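Hydrogenase expression/formation protein HypE (Desulfovibrio vulgaris subsp. vulgaris, PDB 2Z1U) binds ATP and magnesium and probably uses the nucleotide in the maturation of hydrogenases, as a dimeric member of the HypE family. Local coordinates at residues F31-L36 with G122-T127; I63-G68 with L179-Q184; F96-G101 with T130-R135; I168-S173 with A300-V305. All coordinates share one frame; numbering follows the deposited sequence.

Contact 1: F31-L36 with G122-T127; sequences FDNPIL and GVFIVT. With ATP (adenosine-5'-triphosphate), chain D.
Asn33 ND2 donates to Ile125 O across the contact at 2.9 Å, with an N-H...O angle of 161°. The donor sits above the carbonyl plane of Ile125. The same ND2 donates to Phe31 O at 3.0 Å, and both acceptors lie close to the plane of the Asn33 amide. Its OD1 accepts from Leu36 N, so Asn33 is the N-cap of the short helix that follows. With CG between the backbone N and the carbonyl carbon (chi1 71°), the amide reaches the strand and the helix start together. Asn33 CB rests 3.4 Å from CD1 of the Phe124 ring. Ile125 CD1 lies over one face of Phe31, 3.8 Å from the ring centroid, a CH-pi contact. A water accepts from Ile125 N and donates to Phe31 O. Ile35 CG2 packs alongside Val126 CB. Leu36 CD1 lies 3.5 Å from N3 of ATP, and the edge of Phe31 faces N1. Thr127 OG1 lies 3.2 Å from O2' of ATP. Cys94 and Met114 pack on Phe31, and Met53 of the second subunit packs on Val126. One amide thus ties the turn after helix 17-31 to strand 124-133, while Phe31 and Leu36 border the adenine.

Contact 2: I63-G68 with L179-Q184; sequences IFFPGG and LTILSQ
The first torsion of Phe65 places CG between the backbone N and the carbonyl carbon (chi1 38°), which sets its ring on the side of helix 176-184. Gln184 bends at its second torsion (chi2 -67°), and this fold of the chain carries its amide to the ring of Pro66. The first segment is a tight hairpin: strands 64-65 and 68-69 are joined by a type II beta turn from Phe65 to Gly68. Its backbone bonds run from Phe65 N to Gly68 O and from Gly68 N to Phe65 O. Gly67 has a positive phi of 90°, as suits the third position of such a turn. The hairpin meets the helix through side chains, with no hydrogen bond between the two segments. The Phe65 ring is covered on both faces. Gly68 O sits over the centre of one face, and Ile181 CG2 covers the opposite one, 4.3 Å from Phe65 CG. The ring of His177 also meets that of Phe65, with their planes nearly perpendicular. Thr180 OG1 faces the turn, 3.8 Å from Pro66 O; it is buried without a polar partner in the model. The contact joins the AIR synthase-like N-terminal and C-terminal regions of one chain. The side chains of Pro66 and Gln184 point at each other, and Pro66 CD comes to 3.5 Å from both CD and NE2 of Gln184.

Contact 3: F96-G101 with T130-R135; sequences FILEEG and TKVVPR. With ATP (adenosine-5'-triphosphate), chain D.
Four backbone hydrogen bonds join segments 96-101 and 130-135, whose strands run parallel. Lys131 N donates to Phe96 O, Leu98 N to Lys131 O, Val133 N to Leu98 O at 2.7 Å, and Glu100 N to Val133 O. The pairing continues past the strand ends through a side chain. Glu100, extended with CG opposite the backbone N (chi1 178°), brings OE2 to 3.0 Å from Arg135 N and accepts through its anti lone pair. The Glu100 carboxylate and the Arg135 guanidinium stand nearly perpendicular and make no salt bridge. Arg135 CG lies 3.3 Å from Glu100 O. Glu99 turns its carboxylate to Gly136 N and Lys140 N.

At Phe96 and Thr130, within the two longer strands, the pairing meets ATP. Thr130 OG1 donates to N7 of the adenine at 2.8 Å, and Phe96 CD1 lies 3.3 Å from N6. Lys131 NZ makes a weak bond of 3.3 Å to the gamma-phosphate oxygen O1G. The same amine forms a salt bridge with Asp129 and donates to Ser57 O of the second subunit.

The two faces of the pairing differ. Phe96, Leu98, Thr130 and Val132 share one, where Leu98 CD1 meets Thr130 CG2 at 3.9 Å and Leu107 of helix 104-121 covers Phe96 and Leu98. Ile97, Lys131 and Val133 on the other face touch the second subunit. This is the parallel strand pair of a beta-alpha-beta unit, with strands 87-99 and 124-133 linked by helix 104-121, and Thr130 and Lys131 of it form part of the ATP site.

Contact 4: I168-S173 with A300-V305; sequences ILISGS and ARIGSV
This is an antiparallel strand pairing interrupted by a classic beta bulge, inside the mixed sheet of the AIR synthase-like C-terminal region. Strand 167-170 lies between strands 275-278 and 300-306 there. Ile302 and Gly303 both face Ile168, and the register shifts by one residue. Ile168 O accepts from Ile302 N at 2.8 Å and more weakly from Gly303 N at 3.4 Å. Ile168 N donates to Gly303 O, with the donor well above that carbonyl's plane. Beyond the bulge, Ile170 and Ala300 form a regular hydrogen-bonded pair: Ile170 N donates to Ala300 O at 2.8 Å and Ala300 N to Ile170 O at 2.9 Å. Leu169 and Arg301 are the non-hydrogen-bonded pair between them.

The side chains of Ile168 and Ile170 share a face with Ala300. Ile302, with CG1 between its backbone N and carbonyl carbon (chi1 68°), spreads its two branches to both isoleucines. Its CG1 meets Ile168 CG2 at 3.8 Å. Its CG2 comes to 3.5 Å from Ile170 CG2, a tight carbon pair. Ile168 CG1 also packs on Val305 CG2, and Leu226 and Leu230 of helix 225-237 cover this face. On the other face Leu169 CD2 lies 3.7 Å from Arg301 CA, and Leu169 packs on Leu287 and Leu290 of helix 280-291. The guanidinium of Arg301 forms salt bridges with Glu280 and Glu284 of that helix.

The chemistry is thus divided: at the bulge one carbonyl, Ile168 O, takes two N-H groups, the second only weakly; branched aliphatic chains fill one face, and two salt bridges from Arg301 tie helix 280-291 to the other.

Contacts 1 and 3 use different parts of strand 124-133. Both are largely buried, and both touch ATP and the second subunit. Contact 1 borders the adenine with apolar groups and the ribose with Thr127, whereas contact 3 adds polar donors to the base and the gamma-phosphate. Contacts 2 and 4 are only partly buried, and no other protein chain touches them. Contact 2 bridges the two family regions by side chains alone, while contacts 3 and 4 rest on strand pairing, parallel in one and antiparallel in the other. Strand 167-170 of contact 4 is followed by helix 176-184 of contact 2. Contacts 3 and 4 lie on opposite sides of the chain's centre, their own centres about 41 Å apart.

Contact 1: F31-L36 with G122-T127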
# COMPACT_ATOMS: atom_id res chain seq x y z
N PHE A 31 15.56 0.44 -8.03
CA PHE A 31 15.34 0.91 -6.65
C PHE A 31 16.59 0.74 -5.77
O PHE A 31 16.68 1.34 -4.69
CB PHE A 31 14.12 0.22 -6.02
CG PHE A 31 12.83 0.40 -6.81
CD1 PHE A 31 12.67 1.45 -7.72
CD2 PHE A 31 11.77 -0.48 -6.63
CE1 PHE A 31 11.49 1.60 -8.44
CE2 PHE A 31 10.58 -0.33 -7.34
CZ PHE A 31 10.44 0.72 -8.24
N ASP A 32 17.52 -0.07 -6.28
CA ASP A 32 18.89 -0.32 -5.75
C ASP A 32 19.19 0.17 -4.33
O ASP A 32 19.60 1.32 -4.14
CB ASP A 32 19.94 0.25 -6.72
CG ASP A 32 21.21 -0.56 -6.76
OD1 ASP A 32 21.49 -1.35 -5.82
OD2 ASP A 32 21.96 -0.42 -7.76
N ASN A 33 18.96 -0.71 -3.35
CA ASN A 33 19.35 -0.47 -1.97
C ASN A 33 19.39 -1.80 -1.20
O ASN A 33 18.68 -2.74 -1.57
CB ASN A 33 18.44 0.58 -1.30
CG ASN A 33 17.03 0.07 -1.04
OD1 ASN A 33 16.77 -0.54 -0.00
ND2 ASN A 33 16.12 0.34 -1.96
N PRO A 34 20.21 -1.88 -0.13
CA PRO A 34 20.42 -3.18 0.53
C PRO A 34 19.28 -3.60 1.44
O PRO A 34 19.24 -4.76 1.86
CB PRO A 34 21.71 -2.97 1.32
CG PRO A 34 21.76 -1.52 1.60
CD PRO A 34 21.00 -0.80 0.51
N ILE A 35 18.37 -2.68 1.75
CA ILE A 35 17.16 -3.03 2.50
C ILE A 35 16.21 -3.83 1.62
O ILE A 35 15.83 -4.94 1.99
CB ILE A 35 16.45 -1.82 3.14
CG1 ILE A 35 17.42 -1.06 4.06
CG2 ILE A 35 15.20 -2.28 3.90
CD1 ILE A 35 16.81 0.17 4.75
N LEU A 36 15.81 -3.27 0.48
CA LEU A 36 15.09 -4.02 -0.57
C LEU A 36 15.81 -5.31 -1.02
O LEU A 36 15.18 -6.36 -1.22
CB LEU A 36 14.85 -3.13 -1.80
CG LEU A 36 14.02 -3.76 -2.93
CD1 LEU A 36 12.66 -4.27 -2.41
CD2 LEU A 36 13.85 -2.79 -4.08
N GLY A 122 15.38 11.66 -1.59
CA GLY A 122 16.20 11.15 -0.49
C GLY A 122 15.53 10.01 0.27
O GLY A 122 15.69 9.87 1.47
N VAL A 123 14.79 9.21 -0.48
CA VAL A 123 13.93 8.17 0.03
C VAL A 123 14.32 6.83 -0.65
O VAL A 123 14.84 6.82 -1.76
CB VAL A 123 12.44 8.66 -0.23
CG1 VAL A 123 11.62 7.74 -1.09
CG2 VAL A 123 11.76 9.11 1.06
N PHE A 124 14.10 5.70 0.02
CA PHE A 124 14.29 4.41 -0.62
C PHE A 124 12.99 3.63 -0.71
O PHE A 124 12.19 3.64 0.21
CB PHE A 124 15.30 3.56 0.14
CG PHE A 124 16.72 4.05 0.00
CD1 PHE A 124 17.42 3.87 -1.18
CD2 PHE A 124 17.32 4.75 1.05
CE1 PHE A 124 18.73 4.33 -1.32
CE2 PHE A 124 18.63 5.23 0.92
CZ PHE A 124 19.34 5.01 -0.27
N ILE A 125 12.82 2.90 -1.82
CA ILE A 125 11.74 1.92 -1.93
C ILE A 125 12.27 0.62 -1.34
O ILE A 125 13.20 0.00 -1.90
CB ILE A 125 11.24 1.77 -3.38
CG1 ILE A 125 10.54 3.08 -3.81
CG2 ILE A 125 10.25 0.62 -3.49
CD1 ILE A 125 10.66 3.38 -5.25
N VAL A 126 11.72 0.23 -0.20
CA VAL A 126 12.32 -0.86 0.61
C VAL A 126 11.65 -2.21 0.50
O VAL A 126 12.22 -3.22 0.91
CB VAL A 126 12.41 -0.48 2.13
CG1 VAL A 126 13.38 0.70 2.33
CG2 VAL A 126 11.00 -0.18 2.75
N THR A 127 10.42 -2.24 -0.02
CA THR A 127 9.63 -3.48 -0.05
C THR A 127 8.50 -3.29 -1.06
O THR A 127 8.10 -2.16 -1.35
CB THR A 127 9.11 -3.87 1.39
OG1 THR A 127 8.72 -5.25 1.44
CG2 THR A 127 7.93 -2.99 1.83
PG ATP D . 2.82 -13.12 -2.24
O1G ATP D . 2.67 -11.71 -2.85
O2G ATP D . 2.85 -14.18 -3.30
O3G ATP D . 1.86 -13.42 -1.10
PB ATP D . 5.12 -12.33 -0.64
O1B ATP D . 4.31 -11.03 -0.55
O2B ATP D . 5.59 -12.96 0.63
O3B ATP D . 4.28 -13.32 -1.59
PA ATP D . 6.46 -11.40 -2.98
O1A ATP D . 6.56 -12.59 -3.93
O2A ATP D . 5.28 -10.52 -3.29
O3A ATP D . 6.47 -11.97 -1.44
O5' ATP D . 7.80 -10.59 -2.91
C5' ATP D . 9.08 -11.23 -2.96
C4' ATP D . 10.12 -10.15 -2.70
O4' ATP D . 10.10 -9.27 -3.85
C3' ATP D . 9.79 -9.29 -1.49
O3' ATP D . 11.02 -8.97 -0.82
C2' ATP D . 9.18 -8.01 -2.07
O2' ATP D . 9.51 -6.90 -1.24
C1' ATP D . 9.85 -7.91 -3.45
N9 ATP D . 8.98 -7.28 -4.49
C8 ATP D . 7.94 -7.84 -5.13
N7 ATP D . 7.41 -6.96 -6.01
C5 ATP D . 8.12 -5.83 -5.89
C6 ATP D . 8.10 -4.49 -6.53
N6 ATP D . 7.15 -4.21 -7.45
N1 ATP D . 9.01 -3.60 -6.14
C2 ATP D . 9.95 -3.84 -5.21
N3 ATP D . 10.03 -5.05 -4.61
C4 ATP D . 9.16 -6.04 -4.92
O HOH W 1 14.67 3.08 -3.95

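Contact 2: I63-G68 with L179-Q184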
# COMPACT_ATOMS: atom_id res chain seq x y z
N ILE A 63 -1.18 7.31 -18.50
CA ILE A 63 -0.06 6.94 -17.64
C ILE A 63 1.06 7.95 -17.77
O ILE A 63 1.73 8.26 -16.78
CB ILE A 63 0.48 5.52 -17.99
CG1 ILE A 63 -0.59 4.45 -17.71
CG2 ILE A 63 1.78 5.21 -17.26
CD1 ILE A 63 -0.09 3.02 -17.96
N PHE A 64 1.26 8.44 -18.99
CA PHE A 64 2.28 9.44 -19.31
C PHE A 64 1.61 10.75 -19.75
O PHE A 64 0.64 10.74 -20.51
CB PHE A 64 3.25 8.93 -20.40
CG PHE A 64 4.00 7.66 -20.00
CD1 PHE A 64 5.11 7.72 -19.16
CD2 PHE A 64 3.59 6.42 -20.47
CE1 PHE A 64 5.79 6.56 -18.77
CE2 PHE A 64 4.26 5.25 -20.09
CZ PHE A 64 5.37 5.32 -19.24
N PHE A 65 2.14 11.87 -19.25
CA PHE A 65 1.62 13.22 -19.54
C PHE A 65 2.76 14.23 -19.42
O PHE A 65 3.79 13.90 -18.84
CB PHE A 65 0.46 13.58 -18.58
CG PHE A 65 0.66 13.09 -17.16
CD1 PHE A 65 1.30 13.89 -16.22
CD2 PHE A 65 0.22 11.82 -16.78
CE1 PHE A 65 1.50 13.43 -14.91
CE2 PHE A 65 0.42 11.35 -15.47
CZ PHE A 65 1.06 12.17 -14.54
N PRO A 66 2.63 15.44 -20.01
CA PRO A 66 3.65 16.46 -19.79
C PRO A 66 3.93 16.68 -18.30
O PRO A 66 3.00 16.91 -17.52
CB PRO A 66 3.03 17.71 -20.41
CG PRO A 66 2.21 17.16 -21.53
CD PRO A 66 1.60 15.91 -20.96
N GLY A 67 5.20 16.57 -17.91
CA GLY A 67 5.63 16.88 -16.54
C GLY A 67 5.61 15.72 -15.56
O GLY A 67 6.02 15.87 -14.41
N GLY A 68 5.11 14.56 -15.98
CA GLY A 68 5.16 13.41 -15.11
C GLY A 68 4.61 12.12 -15.67
O GLY A 68 4.38 12.00 -16.88
N LEU A 179 -5.64 20.13 -15.24
CA LEU A 179 -5.81 20.58 -16.61
C LEU A 179 -5.02 19.73 -17.59
O LEU A 179 -5.54 19.32 -18.62
CB LEU A 179 -5.41 22.06 -16.77
CG LEU A 179 -6.13 22.95 -17.78
CD1 LEU A 179 -5.19 24.03 -18.31
CD2 LEU A 179 -6.79 22.21 -18.94
N THR A 180 -3.76 19.44 -17.27
CA THR A 180 -2.93 18.70 -18.23
C THR A 180 -3.38 17.28 -18.49
O THR A 180 -3.35 16.86 -19.64
CB THR A 180 -1.37 18.87 -18.08
OG1 THR A 180 -0.71 17.60 -18.11
CG2 THR A 180 -1.03 19.62 -16.84
N ILE A 181 -3.83 16.56 -17.46
CA ILE A 181 -4.31 15.20 -17.72
C ILE A 181 -5.64 15.21 -18.50
O ILE A 181 -5.82 14.43 -19.43
CB ILE A 181 -4.32 14.25 -16.45
CG1 ILE A 181 -5.65 14.31 -15.72
CG2 ILE A 181 -3.11 14.41 -15.53
CD1 ILE A 181 -6.45 13.10 -16.03
N LEU A 182 -6.55 16.14 -18.14
CA LEU A 182 -7.85 16.27 -18.79
C LEU A 182 -7.74 16.73 -20.25
O LEU A 182 -8.53 16.29 -21.09
CB LEU A 182 -8.76 17.23 -18.01
CG LEU A 182 -9.85 16.70 -17.05
CD1 LEU A 182 -9.76 15.21 -16.73
CD2 LEU A 182 -9.93 17.54 -15.76
N SER A 183 -6.77 17.59 -20.53
CA SER A 183 -6.49 18.01 -21.90
C SER A 183 -5.72 16.95 -22.70
O SER A 183 -5.99 16.76 -23.89
CB SER A 183 -5.81 19.38 -21.95
OG SER A 183 -4.54 19.35 -21.34
N GLN A 184 -4.78 16.25 -22.05
CA GLN A 184 -4.11 15.09 -22.68
C GLN A 184 -5.13 14.05 -23.13
O GLN A 184 -5.07 13.55 -24.26
CB GLN A 184 -3.13 14.41 -21.71
CG GLN A 184 -1.73 14.98 -21.73
CD GLN A 184 -1.00 14.73 -23.05
OE1 GLN A 184 -0.84 13.59 -23.48
NE2 GLN A 184 -0.55 15.81 -23.68

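Contact 3: F96-G101 with T130-R135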
# COMPACT_ATOMS: atom_id res chain seq x y z
N PHE A 96 2.43 -2.98 -7.13
CA PHE A 96 2.01 -2.89 -8.53
C PHE A 96 0.85 -3.82 -8.79
O PHE A 96 0.85 -4.97 -8.34
CB PHE A 96 3.18 -3.24 -9.48
CG PHE A 96 4.17 -2.12 -9.68
CD1 PHE A 96 5.14 -1.86 -8.71
CD2 PHE A 96 4.12 -1.33 -10.81
CE1 PHE A 96 6.06 -0.82 -8.90
CE2 PHE A 96 5.03 -0.29 -11.00
CZ PHE A 96 6.00 -0.04 -10.05
N ILE A 97 -0.16 -3.31 -9.50
CA ILE A 97 -1.21 -4.15 -10.08
C ILE A 97 -1.16 -3.96 -11.60
O ILE A 97 -1.35 -2.85 -12.10
CB ILE A 97 -2.62 -3.82 -9.51
CG1 ILE A 97 -2.61 -4.01 -7.98
CG2 ILE A 97 -3.70 -4.72 -10.17
CD1 ILE A 97 -3.83 -3.43 -7.25
N LEU A 98 -0.88 -5.04 -12.32
CA LEU A 98 -0.58 -4.93 -13.75
C LEU A 98 -1.48 -5.80 -14.60
O LEU A 98 -1.86 -6.90 -14.20
CB LEU A 98 0.89 -5.30 -13.99
CG LEU A 98 1.95 -4.46 -13.28
CD1 LEU A 98 3.31 -5.19 -13.27
CD2 LEU A 98 2.07 -3.09 -13.93
N GLU A 99 -1.81 -5.28 -15.78
CA GLU A 99 -2.63 -6.00 -16.75
C GLU A 99 -1.74 -6.88 -17.64
O GLU A 99 -0.76 -6.41 -18.22
CB GLU A 99 -3.43 -5.02 -17.61
CG GLU A 99 -4.38 -5.71 -18.58
CD GLU A 99 -5.22 -4.75 -19.40
OE1 GLU A 99 -6.31 -5.18 -19.84
OE2 GLU A 99 -4.79 -3.60 -19.63
N GLU A 100 -2.10 -8.17 -17.72
CA GLU A 100 -1.55 -9.09 -18.73
C GLU A 100 -1.57 -8.43 -20.10
O GLU A 100 -2.55 -7.77 -20.46
CB GLU A 100 -2.37 -10.39 -18.76
CG GLU A 100 -1.94 -11.42 -19.79
CD GLU A 100 -3.02 -12.47 -20.08
OE1 GLU A 100 -2.67 -13.55 -20.61
OE2 GLU A 100 -4.21 -12.23 -19.79
N GLY A 101 -0.49 -8.59 -20.86
CA GLY A 101 -0.36 -8.02 -22.19
C GLY A 101 0.32 -6.66 -22.23
O GLY A 101 0.74 -6.21 -23.29
N THR A 130 3.94 -7.31 -6.61
CA THR A 130 3.66 -7.27 -8.03
C THR A 130 2.58 -8.31 -8.31
O THR A 130 2.80 -9.53 -8.19
CB THR A 130 4.93 -7.61 -8.87
OG1 THR A 130 6.03 -6.81 -8.40
CG2 THR A 130 4.68 -7.33 -10.37
N LYS A 131 1.40 -7.82 -8.68
CA LYS A 131 0.28 -8.67 -9.06
C LYS A 131 0.03 -8.39 -10.54
O LYS A 131 -0.02 -7.24 -10.96
CB LYS A 131 -0.97 -8.36 -8.20
CG LYS A 131 -0.93 -8.76 -6.69
CD LYS A 131 -0.59 -10.26 -6.48
CE LYS A 131 -0.80 -10.79 -5.07
NZ LYS A 131 -0.02 -10.13 -3.96
N VAL A 132 -0.10 -9.46 -11.32
CA VAL A 132 -0.49 -9.35 -12.73
C VAL A 132 -1.85 -10.01 -12.89
O VAL A 132 -2.01 -11.20 -12.60
CB VAL A 132 0.55 -10.02 -13.68
CG1 VAL A 132 0.16 -9.81 -15.15
CG2 VAL A 132 1.96 -9.47 -13.43
N VAL A 133 -2.83 -9.25 -13.35
CA VAL A 133 -4.19 -9.78 -13.55
C VAL A 133 -4.49 -10.04 -15.04
O VAL A 133 -3.87 -9.40 -15.90
CB VAL A 133 -5.26 -8.84 -12.90
CG1 VAL A 133 -5.12 -8.83 -11.39
CG2 VAL A 133 -5.15 -7.42 -13.47
N PRO A 134 -5.40 -10.99 -15.36
CA PRO A 134 -5.74 -11.28 -16.78
C PRO A 134 -6.21 -10.06 -17.58
O PRO A 134 -6.66 -9.08 -16.99
CB PRO A 134 -6.88 -12.30 -16.66
CG PRO A 134 -6.65 -12.97 -15.33
CD PRO A 134 -6.14 -11.87 -14.43
N ARG A 135 -6.09 -10.12 -18.91
CA ARG A 135 -6.50 -9.02 -19.79
C ARG A 135 -7.91 -8.55 -19.44
O ARG A 135 -8.83 -9.37 -19.31
CB ARG A 135 -6.45 -9.43 -21.28
CG ARG A 135 -5.06 -9.35 -21.94
CD ARG A 135 -5.13 -9.46 -23.49
NE ARG A 135 -5.71 -10.73 -23.93
CZ ARG A 135 -6.22 -10.95 -25.15
NH1 ARG A 135 -6.23 -10.01 -26.09
NH2 ARG A 135 -6.72 -12.15 -25.44
PG ATP D . 2.82 -13.12 -2.24
O1G ATP D . 2.67 -11.71 -2.85
O2G ATP D . 2.85 -14.18 -3.30
O3G ATP D . 1.86 -13.42 -1.10
PB ATP D . 5.12 -12.33 -0.64
O1B ATP D . 4.31 -11.03 -0.55
O2B ATP D . 5.59 -12.96 0.63
O3B ATP D . 4.28 -13.32 -1.59
PA ATP D . 6.46 -11.40 -2.98
O1A ATP D . 6.56 -12.59 -3.93
O2A ATP D . 5.28 -10.52 -3.29
O3A ATP D . 6.47 -11.97 -1.44
O5' ATP D . 7.80 -10.59 -2.91
C5' ATP D . 9.08 -11.23 -2.96
C4' ATP D . 10.12 -10.15 -2.70
O4' ATP D . 10.10 -9.27 -3.85
C3' ATP D . 9.79 -9.29 -1.49
O3' ATP D . 11.02 -8.97 -0.82
C2' ATP D . 9.18 -8.01 -2.07
O2' ATP D . 9.51 -6.90 -1.24
C1' ATP D . 9.85 -7.91 -3.45
N9 ATP D . 8.98 -7.28 -4.49
C8 ATP D . 7.94 -7.84 -5.13
N7 ATP D . 7.41 -6.96 -6.01
C5 ATP D . 8.12 -5.83 -5.89
C6 ATP D . 8.10 -4.49 -6.53
N6 ATP D . 7.15 -4.21 -7.45
N1 ATP D . 9.01 -3.60 -6.14
C2 ATP D . 9.95 -3.84 -5.21
N3 ATP D . 10.03 -5.05 -4.61
C4 ATP D . 9.16 -6.04 -4.92

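Contact 4: I168-S173 with A300-V305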
# COMPACT_ATOMS: atom_id res chain seq x y z
N ILE A 168 -2.98 31.93 5.57
CA ILE A 168 -3.10 30.77 4.70
C ILE A 168 -2.21 31.05 3.52
O ILE A 168 -2.40 32.05 2.82
CB ILE A 168 -4.55 30.52 4.20
CG1 ILE A 168 -5.53 30.40 5.37
CG2 ILE A 168 -4.61 29.25 3.32
CD1 ILE A 168 -7.02 30.37 4.94
N LEU A 169 -1.20 30.21 3.37
CA LEU A 169 -0.21 30.35 2.31
C LEU A 169 -0.35 29.21 1.30
O LEU A 169 -0.68 28.07 1.65
CB LEU A 169 1.22 30.34 2.88
CG LEU A 169 1.64 31.24 4.04
CD1 LEU A 169 3.12 31.00 4.34
CD2 LEU A 169 1.37 32.73 3.75
N ILE A 170 -0.09 29.54 0.04
CA ILE A 170 -0.02 28.53 -1.01
C ILE A 170 1.39 28.52 -1.57
O ILE A 170 2.06 29.58 -1.64
CB ILE A 170 -1.08 28.81 -2.11
CG1 ILE A 170 -1.38 27.54 -2.92
CG2 ILE A 170 -0.65 29.99 -3.02
CD1 ILE A 170 -2.09 26.43 -2.13
N SER A 171 1.85 27.34 -1.99
CA SER A 171 3.27 27.17 -2.41
C SER A 171 3.48 27.41 -3.90
O SER A 171 4.60 27.49 -4.35
CB SER A 171 3.80 25.79 -2.02
OG SER A 171 3.12 24.77 -2.72
N GLY A 172 2.39 27.50 -4.65
CA GLY A 172 2.46 27.78 -6.09
C GLY A 172 1.10 27.74 -6.79
O GLY A 172 0.06 27.73 -6.13
N SER A 173 1.15 27.70 -8.12
CA SER A 173 -0.03 27.85 -8.99
C SER A 173 -1.03 26.71 -8.87
O SER A 173 -0.67 25.57 -8.59
CB SER A 173 0.44 28.03 -10.44
OG SER A 173 1.07 26.85 -10.92
N ALA A 300 2.34 32.32 -2.42
CA ALA A 300 1.61 33.53 -2.02
C ALA A 300 0.79 33.37 -0.75
O ALA A 300 0.34 32.28 -0.41
CB ALA A 300 0.70 34.01 -3.16
N ARG A 301 0.62 34.48 -0.04
CA ARG A 301 -0.39 34.55 1.00
C ARG A 301 -1.74 34.62 0.26
O ARG A 301 -1.94 35.49 -0.60
CB ARG A 301 -0.16 35.80 1.85
CG ARG A 301 -1.12 35.95 3.03
CD ARG A 301 -1.07 37.37 3.54
NE ARG A 301 0.24 37.72 4.11
CZ ARG A 301 0.55 37.61 5.40
NH1 ARG A 301 1.76 37.97 5.82
NH2 ARG A 301 -0.36 37.15 6.27
N ILE A 302 -2.64 33.68 0.53
CA ILE A 302 -3.96 33.71 -0.15
C ILE A 302 -5.16 34.07 0.74
O ILE A 302 -6.28 34.26 0.24
CB ILE A 302 -4.28 32.38 -0.90
CG1 ILE A 302 -4.49 31.22 0.09
CG2 ILE A 302 -3.21 32.09 -1.95
CD1 ILE A 302 -5.02 29.94 -0.55
N GLY A 303 -4.92 34.17 2.04
CA GLY A 303 -6.03 34.43 2.96
C GLY A 303 -5.67 34.25 4.41
O GLY A 303 -4.50 34.28 4.79
N SER A 304 -6.70 34.07 5.24
CA SER A 304 -6.52 33.96 6.68
C SER A 304 -7.59 33.08 7.33
O SER A 304 -8.65 32.83 6.74
CB SER A 304 -6.48 35.35 7.34
OG SER A 304 -7.73 36.04 7.23
N VAL A 305 -7.30 32.60 8.54
CA VAL A 305 -8.28 31.87 9.34
C VAL A 305 -8.94 32.83 10.34
O VAL A 305 -8.27 33.67 10.95
CB VAL A 305 -7.63 30.66 10.06
CG1 VAL A 305 -8.67 29.90 10.88
CG2 VAL A 305 -6.94 29.73 9.03